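Local structure of periplasmic beta-glucosidase (Pseudomonas aeruginosa, 6R5T) at residues S9-M14 against D309-C314; R276-A281 against D290-W295; P340-D343 against S348-H351; Q353-V358 against G542-N547; W527-A532 against P606-G611. The protein probably hydrolyses terminal, non-reducing beta-D-glucosyl residues with release of beta-D-glucose, as a periplasmic family 3 glycoside hydrolase. The protein carries 1 engineered substitution. One frame throughout, in Å; residues are numbered along the deposited sequence. Where two conformers were deposited one is given.

Contact 1 (S9-M14 against D309-C314); sequences SLMARM and DIDRAC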
# COMPACT_ATOMS: atom_id res chain seq x y z
N SER A 9 -45.67 -15.70 15.40
CA SER A 9 -47.00 -16.15 14.94
C SER A 9 -46.97 -16.15 13.41
O SER A 9 -47.41 -17.13 12.78
CB SER A 9 -48.12 -15.30 15.48
OG SER A 9 -49.36 -15.54 14.80
N LEU A 10 -46.44 -15.08 12.81
CA LEU A 10 -46.37 -15.02 11.33
C LEU A 10 -45.47 -16.14 10.81
O LEU A 10 -45.86 -16.84 9.83
CB LEU A 10 -45.90 -13.65 10.86
CG LEU A 10 -45.77 -13.50 9.35
CD1 LEU A 10 -47.04 -13.85 8.62
CD2 LEU A 10 -45.47 -12.05 9.05
N MET A 11 -44.28 -16.35 11.38
CA MET A 11 -43.37 -17.40 10.86
C MET A 11 -43.95 -18.81 11.03
O MET A 11 -43.63 -19.63 10.21
CB MET A 11 -42.01 -17.28 11.56
CG MET A 11 -41.32 -16.08 10.99
SD MET A 11 -39.65 -15.90 11.54
CE MET A 11 -38.86 -17.34 10.83
N ALA A 12 -44.78 -19.03 12.05
CA ALA A 12 -45.44 -20.35 12.25
C ALA A 12 -46.42 -20.61 11.11
O ALA A 12 -46.80 -21.77 10.93
CB ALA A 12 -46.14 -20.42 13.62
N ARG A 13 -46.82 -19.60 10.35
CA ARG A 13 -47.77 -19.77 9.23
C ARG A 13 -47.02 -20.07 7.92
O ARG A 13 -47.67 -20.39 6.90
CB ARG A 13 -48.60 -18.50 9.04
CG ARG A 13 -49.35 -18.01 10.27
CD ARG A 13 -50.18 -16.77 9.98
NE ARG A 13 -51.17 -17.13 9.00
CZ ARG A 13 -52.05 -16.33 8.44
NH1 ARG A 13 -52.09 -15.06 8.78
NH2 ARG A 13 -52.87 -16.83 7.52
N MET A 14 -45.71 -19.82 7.88
CA MET A 14 -44.99 -19.72 6.60
C MET A 14 -44.36 -21.05 6.22
O MET A 14 -43.72 -21.70 7.03
CB MET A 14 -43.91 -18.63 6.67
CG MET A 14 -44.53 -17.29 6.81
SD MET A 14 -43.26 -16.01 7.22
CE MET A 14 -42.50 -15.85 5.60
N ASP A 309 -30.98 -21.67 10.07
CA ASP A 309 -30.30 -20.70 9.15
C ASP A 309 -31.37 -19.92 8.36
O ASP A 309 -31.35 -18.66 8.30
CB ASP A 309 -29.35 -21.42 8.20
CG ASP A 309 -28.16 -22.08 8.89
OD1 ASP A 309 -27.60 -21.41 9.78
OD2 ASP A 309 -27.82 -23.26 8.52
N ILE A 310 -32.37 -20.62 7.81
CA ILE A 310 -33.49 -19.97 7.08
C ILE A 310 -34.30 -19.13 8.07
O ILE A 310 -34.68 -18.00 7.75
CB ILE A 310 -34.39 -21.04 6.42
CG1 ILE A 310 -33.60 -21.92 5.45
CG2 ILE A 310 -35.61 -20.41 5.78
CD1 ILE A 310 -33.24 -21.23 4.19
N ASP A 311 -34.58 -19.70 9.23
CA ASP A 311 -35.45 -19.00 10.20
C ASP A 311 -34.79 -17.70 10.67
O ASP A 311 -35.53 -16.71 10.87
CB ASP A 311 -35.81 -19.89 11.38
CG ASP A 311 -36.80 -21.00 11.03
OD1 ASP A 311 -37.39 -20.93 9.93
OD2 ASP A 311 -36.97 -21.91 11.89
N ARG A 312 -33.48 -17.71 10.88
CA ARG A 312 -32.75 -16.52 11.40
C ARG A 312 -32.90 -15.42 10.36
O ARG A 312 -33.26 -14.29 10.73
CB ARG A 312 -31.27 -16.86 11.57
CG ARG A 312 -30.41 -15.69 12.04
CD ARG A 312 -28.96 -15.93 11.62
NE ARG A 312 -28.81 -15.46 10.22
CZ ARG A 312 -28.24 -16.15 9.24
NH1 ARG A 312 -27.75 -17.37 9.48
NH2 ARG A 312 -28.15 -15.60 8.03
N ALA A 313 -32.66 -15.77 9.10
CA ALA A 313 -32.61 -14.84 7.96
C ALA A 313 -33.99 -14.23 7.77
O ALA A 313 -34.16 -13.01 7.68
CB ALA A 313 -32.09 -15.54 6.75
N CYS A 314 -35.03 -15.09 7.76
CA CYS A 314 -36.41 -14.63 7.59
C CYS A 314 -36.86 -13.74 8.75
O CYS A 314 -37.44 -12.68 8.51
CB CYS A 314 -37.30 -15.86 7.46
SG CYS A 314 -39.02 -15.39 7.16
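Met11 and Met14 reach across from helix 2-12 and the turn that follows it to Asp311 and Cys314 of helix 307-323. In the TIM-barrel part of this family 3 fold, helix 2-12 precedes the first strand of the barrel sheet, whereas helix 307-323 comes after the eighth, so the contact packs the beginning of the chain onto a helix that follows the last barrel strand. The nearest CA atoms, those of Met11 and Asp311, are 8.1 Å apart, and side chains fill the gap. Met11 leaves its helix with CG anti to the carbonyl carbon (chi1 -74°), runs straight through chi2 and then bends at chi3 (65°), which delivers the methyl to the neighbouring helix. There CE lies 3.4 Å from Asp311 O and 4.0 Å from Asp311 OD1. The methyl brings no hydrogen bond to either oxygen; the carboxylate spends OD1 on a salt bridge to Lys19 and a hydrogen bond from Gln307. CE also rests against Cys314 CB at 4.0 Å, so one methyl sits beside two residues a helical turn apart. Met14, also bent at chi3, brings its methyl to the sulfur of the same Cys314. Its flanks are covered by helix 16-22 and Leu70, and Leu318 touches both methionines. Cys314 meets the pair by turning SG anti to its backbone N (chi1 -177°), which brings the sulfur to 3.8 Å from Met14 CE and 4.2 Å from Met11 CE.

Contact 2 (R276-A281 against D290-W295); sequences RLAIQA and DLYSTW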
# COMPACT_ATOMS: atom_id res chain seq x y z
N ARG A 276 -24.52 -21.87 0.50
CA ARG A 276 -24.33 -22.46 1.84
C ARG A 276 -23.39 -21.57 2.67
O ARG A 276 -23.71 -21.22 3.81
CB ARG A 276 -23.78 -23.88 1.72
CG ARG A 276 -23.59 -24.48 3.11
CD ARG A 276 -22.88 -25.82 3.21
NE ARG A 276 -21.92 -26.01 2.14
CZ ARG A 276 -20.64 -25.68 2.19
NH1 ARG A 276 -20.11 -25.11 3.26
NH2 ARG A 276 -19.89 -25.91 1.13
N LEU A 277 -22.29 -21.16 2.05
CA LEU A 277 -21.28 -20.33 2.78
C LEU A 277 -21.92 -19.02 3.22
O LEU A 277 -21.72 -18.63 4.36
CB LEU A 277 -20.07 -20.08 1.89
CG LEU A 277 -19.21 -21.29 1.60
CD1 LEU A 277 -18.13 -20.96 0.58
CD2 LEU A 277 -18.60 -21.83 2.88
N ALA A 278 -22.65 -18.34 2.35
CA ALA A 278 -23.22 -17.01 2.68
C ALA A 278 -24.26 -17.12 3.79
O ALA A 278 -24.21 -16.37 4.75
CB ALA A 278 -23.79 -16.40 1.44
N ILE A 279 -25.21 -18.05 3.70
CA ILE A 279 -26.30 -18.06 4.71
C ILE A 279 -25.72 -18.50 6.06
O ILE A 279 -26.10 -17.92 7.08
CB ILE A 279 -27.53 -18.89 4.26
CG1 ILE A 279 -28.71 -18.43 5.14
CG2 ILE A 279 -27.22 -20.37 4.27
CD1 ILE A 279 -30.08 -18.77 4.68
N GLN A 280 -24.78 -19.44 6.07
CA GLN A 280 -24.22 -19.93 7.36
C GLN A 280 -23.27 -18.89 7.95
O GLN A 280 -23.15 -18.81 9.21
CB GLN A 280 -23.61 -21.31 7.18
CG GLN A 280 -24.69 -22.33 6.83
CD GLN A 280 -24.34 -23.72 7.30
OE1 GLN A 280 -25.13 -24.35 8.05
NE2 GLN A 280 -23.19 -24.21 6.85
N ALA A 281 -22.66 -18.04 7.13
CA ALA A 281 -21.80 -16.97 7.64
C ALA A 281 -22.60 -15.90 8.36
O ALA A 281 -22.10 -15.32 9.33
CB ALA A 281 -20.96 -16.40 6.53
N ASP A 290 -30.20 -14.21 -7.04
CA ASP A 290 -31.24 -15.25 -6.82
C ASP A 290 -30.67 -16.59 -6.39
O ASP A 290 -31.40 -17.57 -6.44
CB ASP A 290 -32.12 -15.39 -8.06
CG ASP A 290 -33.06 -14.22 -8.22
OD1 ASP A 290 -33.22 -13.42 -7.28
OD2 ASP A 290 -33.62 -14.12 -9.32
N LEU A 291 -29.44 -16.64 -5.90
CA LEU A 291 -28.88 -17.94 -5.49
C LEU A 291 -29.67 -18.50 -4.31
O LEU A 291 -29.85 -19.72 -4.26
CB LEU A 291 -27.39 -17.80 -5.14
CG LEU A 291 -26.45 -18.19 -6.27
CD1 LEU A 291 -26.69 -17.34 -7.48
CD2 LEU A 291 -25.00 -18.08 -5.85
N TYR A 292 -30.14 -17.66 -3.38
CA TYR A 292 -30.84 -18.18 -2.20
C TYR A 292 -32.13 -18.91 -2.64
O TYR A 292 -32.39 -20.03 -2.17
CB TYR A 292 -31.18 -17.10 -1.19
CG TYR A 292 -30.08 -16.72 -0.23
CD1 TYR A 292 -28.74 -16.94 -0.54
CD2 TYR A 292 -30.37 -16.07 0.95
CE1 TYR A 292 -27.74 -16.60 0.37
CE2 TYR A 292 -29.38 -15.72 1.86
CZ TYR A 292 -28.07 -16.01 1.57
OH TYR A 292 -27.08 -15.66 2.44
N SER A 293 -32.92 -18.28 -3.49
CA SER A 293 -34.18 -18.90 -3.96
C SER A 293 -33.88 -20.16 -4.77
O SER A 293 -34.68 -21.10 -4.73
CB SER A 293 -34.95 -17.93 -4.77
OG SER A 293 -35.46 -16.89 -3.94
N THR A 294 -32.76 -20.20 -5.49
CA THR A 294 -32.42 -21.35 -6.37
C THR A 294 -31.94 -22.53 -5.52
O THR A 294 -32.24 -23.68 -5.85
CB THR A 294 -31.37 -20.95 -7.41
OG1 THR A 294 -31.86 -19.82 -8.15
CG2 THR A 294 -30.96 -22.09 -8.31
N TRP A 295 -31.17 -22.29 -4.45
CA TRP A 295 -30.40 -23.37 -3.81
C TRP A 295 -30.79 -23.65 -2.37
O TRP A 295 -30.45 -24.73 -1.90
CB TRP A 295 -28.88 -23.08 -3.88
CG TRP A 295 -28.44 -23.11 -5.29
CD1 TRP A 295 -28.12 -22.04 -6.05
CD2 TRP A 295 -28.30 -24.27 -6.14
NE1 TRP A 295 -27.72 -22.45 -7.29
CE2 TRP A 295 -27.84 -23.80 -7.39
CE3 TRP A 295 -28.48 -25.64 -5.97
CZ2 TRP A 295 -27.60 -24.65 -8.48
CZ3 TRP A 295 -28.22 -26.48 -7.05
CH2 TRP A 295 -27.79 -25.98 -8.28
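Tyr292 carries this contact almost alone, pointing its hydroxyl end at the backbone where Ala278 passes into Ile279. Its CG stands anti to the carbonyl carbon (chi1 -83°), and although the side chain does not start out toward the opposing helix, the ring carries OH to it. Ala278 CB approaches the ring near its plane, at the edge, 3.5 Å from OH and 4.1 Å from CE1. Ile279 comes in obliquely, and it is the branch carbon rather than the end of the chain that meets the phenol: CB lies 4.0 Å from Tyr292 CZ. The two helices, 271-281 and 291-301, are those before and after strand 286-287, the eighth strand of the TIM-barrel sheet. The hydroxyl comes within 3.3 Å of Ile279 N, yet the angle is too poor for a hydrogen bond. Its partner is instead Val283 O, in the turn leading to that strand, so the phenol tip is held by the connecting loop. At the start of the second helix, Thr294 OG1 donates to Asp290 O at 2.9 Å from above the carbonyl plane, and Thr294 N uses the same oxygen.

Contact 3 (P340-D343 against S348-H351); sequences PPFD and SRLH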
# COMPACT_ATOMS: atom_id res chain seq x y z
N PRO A 340 -54.11 13.13 -5.45
CA PRO A 340 -53.99 13.44 -6.87
C PRO A 340 -52.57 13.09 -7.32
O PRO A 340 -51.66 13.09 -6.49
CB PRO A 340 -54.29 14.92 -6.99
CG PRO A 340 -54.29 15.45 -5.55
CD PRO A 340 -54.27 14.29 -4.58
N PRO A 341 -52.36 12.76 -8.61
CA PRO A 341 -51.02 12.50 -9.12
C PRO A 341 -50.24 13.81 -9.05
O PRO A 341 -50.87 14.87 -8.90
CB PRO A 341 -51.20 12.04 -10.58
CG PRO A 341 -52.70 11.80 -10.72
CD PRO A 341 -53.37 12.67 -9.67
N PHE A 342 -48.91 13.74 -9.09
CA PHE A 342 -48.05 14.94 -8.95
C PHE A 342 -46.76 14.70 -9.72
O PHE A 342 -46.47 13.56 -10.15
CB PHE A 342 -47.80 15.27 -7.48
CG PHE A 342 -47.10 14.17 -6.71
CD1 PHE A 342 -47.81 13.09 -6.19
CD2 PHE A 342 -45.72 14.20 -6.54
CE1 PHE A 342 -47.16 12.08 -5.49
CE2 PHE A 342 -45.07 13.18 -5.85
CZ PHE A 342 -45.78 12.12 -5.32
N ASP A 343 -46.01 15.79 -9.90
CA ASP A 343 -44.70 15.73 -10.59
C ASP A 343 -43.65 15.40 -9.53
O ASP A 343 -43.47 16.19 -8.58
CB ASP A 343 -44.41 17.04 -11.33
CG ASP A 343 -43.04 17.08 -12.00
OD1 ASP A 343 -42.38 16.01 -12.10
OD2 ASP A 343 -42.65 18.20 -12.39
N SER A 348 -41.16 22.58 -6.14
CA SER A 348 -41.65 22.81 -4.77
C SER A 348 -41.33 21.62 -3.88
O SER A 348 -41.49 21.80 -2.66
CB SER A 348 -43.15 23.05 -4.74
OG SER A 348 -43.80 21.94 -5.32
N ARG A 349 -40.88 20.49 -4.43
CA ARG A 349 -40.56 19.31 -3.59
C ARG A 349 -39.04 19.30 -3.28
O ARG A 349 -38.59 18.40 -2.53
CB ARG A 349 -40.95 18.03 -4.33
CG ARG A 349 -42.45 17.96 -4.63
CD ARG A 349 -42.84 16.63 -5.18
NE ARG A 349 -42.94 15.63 -4.13
CZ ARG A 349 -42.33 14.43 -4.11
NH1 ARG A 349 -41.49 14.05 -5.04
NH2 ARG A 349 -42.57 13.60 -3.11
N LEU A 350 -38.28 20.23 -3.85
CA LEU A 350 -36.83 20.34 -3.51
C LEU A 350 -36.61 21.12 -2.23
O LEU A 350 -37.56 21.74 -1.63
CB LEU A 350 -36.08 20.98 -4.66
CG LEU A 350 -36.06 20.22 -5.98
CD1 LEU A 350 -35.36 21.04 -7.02
CD2 LEU A 350 -35.38 18.86 -5.87
N HIS A 351 -35.38 21.07 -1.74
CA HIS A 351 -34.93 21.73 -0.51
C HIS A 351 -33.68 22.52 -0.85
O HIS A 351 -32.60 22.23 -0.26
CB HIS A 351 -34.76 20.75 0.64
CG HIS A 351 -36.03 20.12 1.06
ND1 HIS A 351 -36.57 19.03 0.41
CD2 HIS A 351 -36.92 20.48 2.02
CE1 HIS A 351 -37.76 18.75 0.94
NE2 HIS A 351 -38.00 19.64 1.93
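This is a surface contact between Phe342 and Arg349, both in the long loop that runs from helix 307-323 to helix 352-362, and it folds that loop back on itself over a few residues. One ring carbon, Phe342 CE2, sits over the face of the Arg349 guanidinium, 3.5 Å above its plane and over its centre. The two planes are 57° apart, so they are neither stacked face to face nor perpendicular. Phe342 takes the less usual rotamer with CG between the backbone N and the carbonyl carbon (chi1 61°), which throws the ring toward the arginine. Arg349, for its part, runs out straight and then bends at chi3 (78°), turning its flat end to the ring. The loop is consistent with the interdomain linker of family 3 glycosidases, which joins the barrel domain to the C-terminal alpha/beta domain, and the arginine ties it to the barrel. Its NH1 forms a salt bridge with Asp117, just beyond helix 100-116, and a hydrogen bond with Thr344 O inside the same bend. The aliphatic part is used as well, with Arg349 CD 3.5 Å from Asp343 O. Asp343 completes the bend through an Asx turn, OD1 accepting from Asn345 N, while His351 ND1 is hydrogen-bonded to Glu113 of helix 100-116.

Contact 4 (Q353-V358 against G542-N547); sequences QAAREV and GTEGGN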
# COMPACT_ATOMS: atom_id res chain seq x y z
N GLN A 353 -32.74 25.66 -0.21
CA GLN A 353 -32.09 26.46 0.84
C GLN A 353 -31.19 25.54 1.67
O GLN A 353 -30.07 25.94 1.97
CB GLN A 353 -33.10 27.15 1.76
CG GLN A 353 -32.37 27.96 2.83
CD GLN A 353 -33.24 28.62 3.88
OE1 GLN A 353 -32.75 29.40 4.71
NE2 GLN A 353 -34.52 28.28 3.88
N ALA A 354 -31.64 24.35 2.04
CA ALA A 354 -30.80 23.43 2.85
C ALA A 354 -29.57 23.04 2.03
O ALA A 354 -28.45 23.04 2.60
CB ALA A 354 -31.55 22.20 3.29
N ALA A 355 -29.73 22.75 0.74
CA ALA A 355 -28.56 22.29 -0.07
C ALA A 355 -27.54 23.42 -0.15
O ALA A 355 -26.33 23.14 -0.09
CB ALA A 355 -28.98 21.87 -1.45
N ARG A 356 -27.99 24.66 -0.34
CA ARG A 356 -27.06 25.80 -0.50
C ARG A 356 -26.35 26.04 0.83
O ARG A 356 -25.11 26.23 0.83
CB ARG A 356 -27.85 27.03 -1.00
CG ARG A 356 -26.96 28.22 -1.33
CD ARG A 356 -27.79 29.28 -1.99
NE ARG A 356 -27.04 30.47 -2.32
CZ ARG A 356 -27.47 31.40 -3.15
NH1 ARG A 356 -28.63 31.23 -3.75
NH2 ARG A 356 -26.74 32.47 -3.40
N GLU A 357 -27.08 26.04 1.95
CA GLU A 357 -26.46 26.28 3.29
C GLU A 357 -25.46 25.17 3.61
O GLU A 357 -24.39 25.46 4.14
CB GLU A 357 -27.53 26.44 4.35
CG GLU A 357 -28.27 27.76 4.11
CD GLU A 357 -29.40 28.12 5.06
OE1 GLU A 357 -29.84 27.26 5.82
OE2 GLU A 357 -29.86 29.29 4.97
N VAL A 358 -25.82 23.93 3.36
CA VAL A 358 -24.92 22.80 3.68
C VAL A 358 -23.70 22.89 2.77
O VAL A 358 -22.56 22.71 3.25
CB VAL A 358 -25.66 21.46 3.54
CG1 VAL A 358 -24.68 20.30 3.47
CG2 VAL A 358 -26.67 21.25 4.68
N GLY A 542 -23.03 19.57 -5.22
CA GLY A 542 -24.46 19.21 -5.25
C GLY A 542 -25.32 20.14 -6.07
O GLY A 542 -24.84 21.00 -6.82
N THR A 543 -26.63 19.98 -5.91
CA THR A 543 -27.65 20.69 -6.72
C THR A 543 -27.48 22.21 -6.60
O THR A 543 -27.69 22.88 -7.61
CB THR A 543 -29.03 20.28 -6.19
OG1 THR A 543 -29.21 18.89 -6.45
CG2 THR A 543 -30.15 21.06 -6.85
N GLU A 544 -27.11 22.73 -5.44
CA GLU A 544 -26.90 24.18 -5.24
C GLU A 544 -25.42 24.51 -5.24
O GLU A 544 -25.06 25.62 -4.83
CB GLU A 544 -27.60 24.58 -3.95
CG GLU A 544 -29.09 24.72 -4.13
CD GLU A 544 -29.51 25.90 -5.00
OE1 GLU A 544 -28.95 26.98 -4.76
OE2 GLU A 544 -30.34 25.73 -5.95
N GLY A 545 -24.57 23.61 -5.76
CA GLY A 545 -23.13 23.82 -5.64
C GLY A 545 -22.69 25.17 -6.17
O GLY A 545 -21.92 25.87 -5.53
N GLY A 546 -23.12 25.53 -7.36
CA GLY A 546 -22.62 26.76 -8.00
C GLY A 546 -23.03 27.98 -7.20
O GLY A 546 -22.26 28.94 -7.15
N ASN A 547 -24.20 27.98 -6.57
CA ASN A 547 -24.62 29.14 -5.74
C ASN A 547 -23.80 29.20 -4.45
O ASN A 547 -23.33 30.29 -4.06
CB ASN A 547 -26.10 29.09 -5.41
CG ASN A 547 -26.99 29.57 -6.54
OD1 ASN A 547 -26.61 30.47 -7.29
ND2 ASN A 547 -28.20 28.97 -6.62
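Arg356 lays its guanidinium over Asn547, with Asn547 CB 3.4 Å above the plane and centred on it. The arginine is fully stretched from CG to NE, its CG anti to the backbone N (chi1 -175°), so the flat end is carried out from helix 352-362 to the other segment. The Asn547 amide follows the same slope, its plane only 15° from the guanidinium, and CG lies 3.6 Å from Arg356 NH1: a stacked pair. The ends of both groups are engaged, Arg356 NH2 in a salt bridge with Asp551 and Asn547 OD1 with Asn416. Within the C-terminal alpha/beta domain of the family 3 fold, segment 542-547 follows strand 534-537 and holds a type I beta turn, Gly542 to Gly545, that opens into helix 545-553, with Glu544 at the N-cap position. Glu544 is bent at chi2 and lies against the opposite helix, where its CB is 3.6 Å from Arg356 N and its CG 3.9 Å from Ala355 CB. Asn547 ND2 grips its OE1 at 2.8 Å in a nearly straight bond (177°), while OE2 is paired with Arg352. Opposite charges come near each other in Arg356 NH1 and Glu544 OE1, 4.4 Å apart, but the oxygen stands well out of the guanidinium plane and no N-H points at it.

Contact 5 (W527-A532 against P606-G611); sequences WEQENA and PLYPFG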
# COMPACT_ATOMS: atom_id res chain seq x y z
N TRP A 527 1.99 22.03 -8.27
CA TRP A 527 2.15 23.16 -9.24
C TRP A 527 1.13 24.23 -8.90
O TRP A 527 1.44 25.44 -8.91
CB TRP A 527 2.00 22.70 -10.69
CG TRP A 527 2.14 23.82 -11.68
CD1 TRP A 527 3.28 24.16 -12.36
CD2 TRP A 527 1.13 24.73 -12.12
NE1 TRP A 527 3.04 25.24 -13.17
CE2 TRP A 527 1.75 25.64 -13.00
CE3 TRP A 527 -0.21 24.91 -11.80
CZ2 TRP A 527 1.03 26.66 -13.61
CZ3 TRP A 527 -0.91 25.94 -12.37
CH2 TRP A 527 -0.28 26.79 -13.28
N GLU A 528 -0.08 23.79 -8.61
CA GLU A 528 -1.20 24.73 -8.32
C GLU A 528 -0.89 25.55 -7.06
O GLU A 528 -1.10 26.78 -7.03
CB GLU A 528 -2.51 23.95 -8.20
CG GLU A 528 -2.93 23.28 -9.50
CD GLU A 528 -2.21 21.99 -9.88
OE1 GLU A 528 -1.36 21.45 -9.11
OE2 GLU A 528 -2.43 21.50 -11.02
N GLN A 529 -0.41 24.89 -6.01
CA GLN A 529 -0.11 25.61 -4.75
C GLN A 529 1.02 26.65 -5.00
O GLN A 529 1.05 27.68 -4.31
CB GLN A 529 0.24 24.59 -3.66
CG GLN A 529 0.68 25.23 -2.34
CD GLN A 529 -0.35 26.12 -1.67
OE1 GLN A 529 -1.55 25.97 -1.86
NE2 GLN A 529 0.14 27.09 -0.90
N GLU A 530 1.93 26.38 -5.92
CA GLU A 530 3.04 27.33 -6.21
C GLU A 530 2.52 28.48 -7.10
O GLU A 530 2.97 29.64 -6.91
CB GLU A 530 4.16 26.56 -6.87
CG GLU A 530 5.42 27.38 -7.08
CD GLU A 530 5.95 28.09 -5.85
OE1 GLU A 530 6.44 29.22 -6.02
OE2 GLU A 530 5.90 27.52 -4.72
N ASN A 531 1.61 28.21 -8.03
CA ASN A 531 1.35 29.16 -9.14
C ASN A 531 -0.03 29.82 -9.07
O ASN A 531 -0.21 30.93 -9.61
CB ASN A 531 1.52 28.44 -10.47
CG ASN A 531 2.97 28.16 -10.74
OD1 ASN A 531 3.67 29.07 -11.18
ND2 ASN A 531 3.46 26.96 -10.45
N ALA A 532 -1.07 29.11 -8.61
CA ALA A 532 -2.40 29.74 -8.59
C ALA A 532 -2.38 30.90 -7.61
O ALA A 532 -1.65 30.84 -6.61
CB ALA A 532 -3.50 28.78 -8.22
N PRO A 606 2.40 15.45 3.67
CA PRO A 606 1.33 15.84 2.77
C PRO A 606 1.53 17.28 2.29
O PRO A 606 2.16 18.10 3.00
CB PRO A 606 0.09 15.71 3.66
CG PRO A 606 0.59 16.00 5.00
CD PRO A 606 1.97 15.35 5.08
N LEU A 607 0.99 17.60 1.13
CA LEU A 607 0.93 19.00 0.69
C LEU A 607 -0.00 19.77 1.62
O LEU A 607 0.37 20.85 2.08
CB LEU A 607 0.43 19.11 -0.75
CG LEU A 607 0.40 20.54 -1.26
CD1 LEU A 607 1.77 21.22 -1.18
CD2 LEU A 607 -0.07 20.59 -2.69
N TYR A 608 -1.16 19.19 1.94
CA TYR A 608 -2.13 19.82 2.87
C TYR A 608 -2.47 18.75 3.90
O TYR A 608 -2.92 17.67 3.51
CB TYR A 608 -3.39 20.30 2.16
CG TYR A 608 -3.18 21.21 0.98
CD1 TYR A 608 -2.71 22.51 1.14
CD2 TYR A 608 -3.51 20.80 -0.29
CE1 TYR A 608 -2.57 23.35 0.05
CE2 TYR A 608 -3.37 21.63 -1.38
CZ TYR A 608 -2.90 22.92 -1.21
OH TYR A 608 -2.77 23.77 -2.30
N PRO A 609 -2.27 19.02 5.18
CA PRO A 609 -2.51 17.98 6.20
C PRO A 609 -3.99 17.90 6.60
O PRO A 609 -4.79 18.74 6.32
CB PRO A 609 -1.71 18.49 7.38
CG PRO A 609 -1.81 19.98 7.22
CD PRO A 609 -1.75 20.26 5.74
N PHE A 610 -4.31 16.81 7.25
CA PHE A 610 -5.61 16.62 7.90
C PHE A 610 -5.95 17.82 8.76
O PHE A 610 -5.09 18.32 9.51
CB PHE A 610 -5.54 15.38 8.77
CG PHE A 610 -6.84 15.06 9.45
CD1 PHE A 610 -7.85 14.33 8.82
CD2 PHE A 610 -7.05 15.46 10.77
CE1 PHE A 610 -9.01 14.00 9.51
CE2 PHE A 610 -8.21 15.12 11.45
CZ PHE A 610 -9.19 14.41 10.82
N GLY A 611 -7.16 18.33 8.61
CA GLY A 611 -7.65 19.47 9.39
C GLY A 611 -7.26 20.82 8.80
O GLY A 611 -7.62 21.84 9.42
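Leu607 and Tyr608, which both face Phe567 in a classic beta bulge, bring two consecutive side chains against Gln529 of helix 526-531, the CA atoms of Gln529 and Leu607 being 8.6 Å apart. The joined parts belong to the C-terminal alpha/beta domain of the family 3 fold: a short helix between strands 513-518 and 534-537, and the loop that leads on toward the fibronectin-like region. Gln529 places its CG anti to the backbone N (chi1 175°) and then bends at chi2, curling its amide toward the tyrosine. Tyr608 OH donates to Gln529 OE1 across 2.6 Å, and the oxygen sits at the ring edge, near the ring plane. The amide stands almost perpendicular to the ring, 86° between the planes, and the donor is tilted 26° from the carbonyl plane. The same hydroxyl also lies 3.4 Å from Gln529 CB, so the aliphatic stem of the glutamine is held beside the phenol. Leu607 adds a thinner touch, its CD2 4.1 Å from Gln529 CB, and its CG sits over the centre of the Tyr608 ring at 3.9 Å. Ile535 of strand 534-537 borders both Gln529 and Tyr608. At the end of the helix Asn531 ND2 donates to Trp527 O, which also accepts from Asn531 N. Because the phenol is the donor, the short bond to OE1 settles which end of the Gln529 amide faces the ring and leaves its NH2 group turned away from the hydroxyl.

Overall arrangement
Contacts 1 and 2 form one neighbourhood of the barrel domain: their centres lie about 16 Å apart, contact 2 is nested within the chain loop closed by contact 1, and Arg312 NH1 reaches Ile279 O at 3.0 Å in a probable hydrogen bond. Contact 3 adjoins contact 4 in sequence, with centres about 19 Å apart. Contact 4 crosses contact 5 along the chain, their centres about 26 Å apart. Contact 1 lies across the chain's centre from contact 5, about 57 Å between centres. None of the five touches the lactose pocket, although along the chain pocket residue Met287 falls between the segments of contact 2, and Trp398 and Glu486 between those of contact 4.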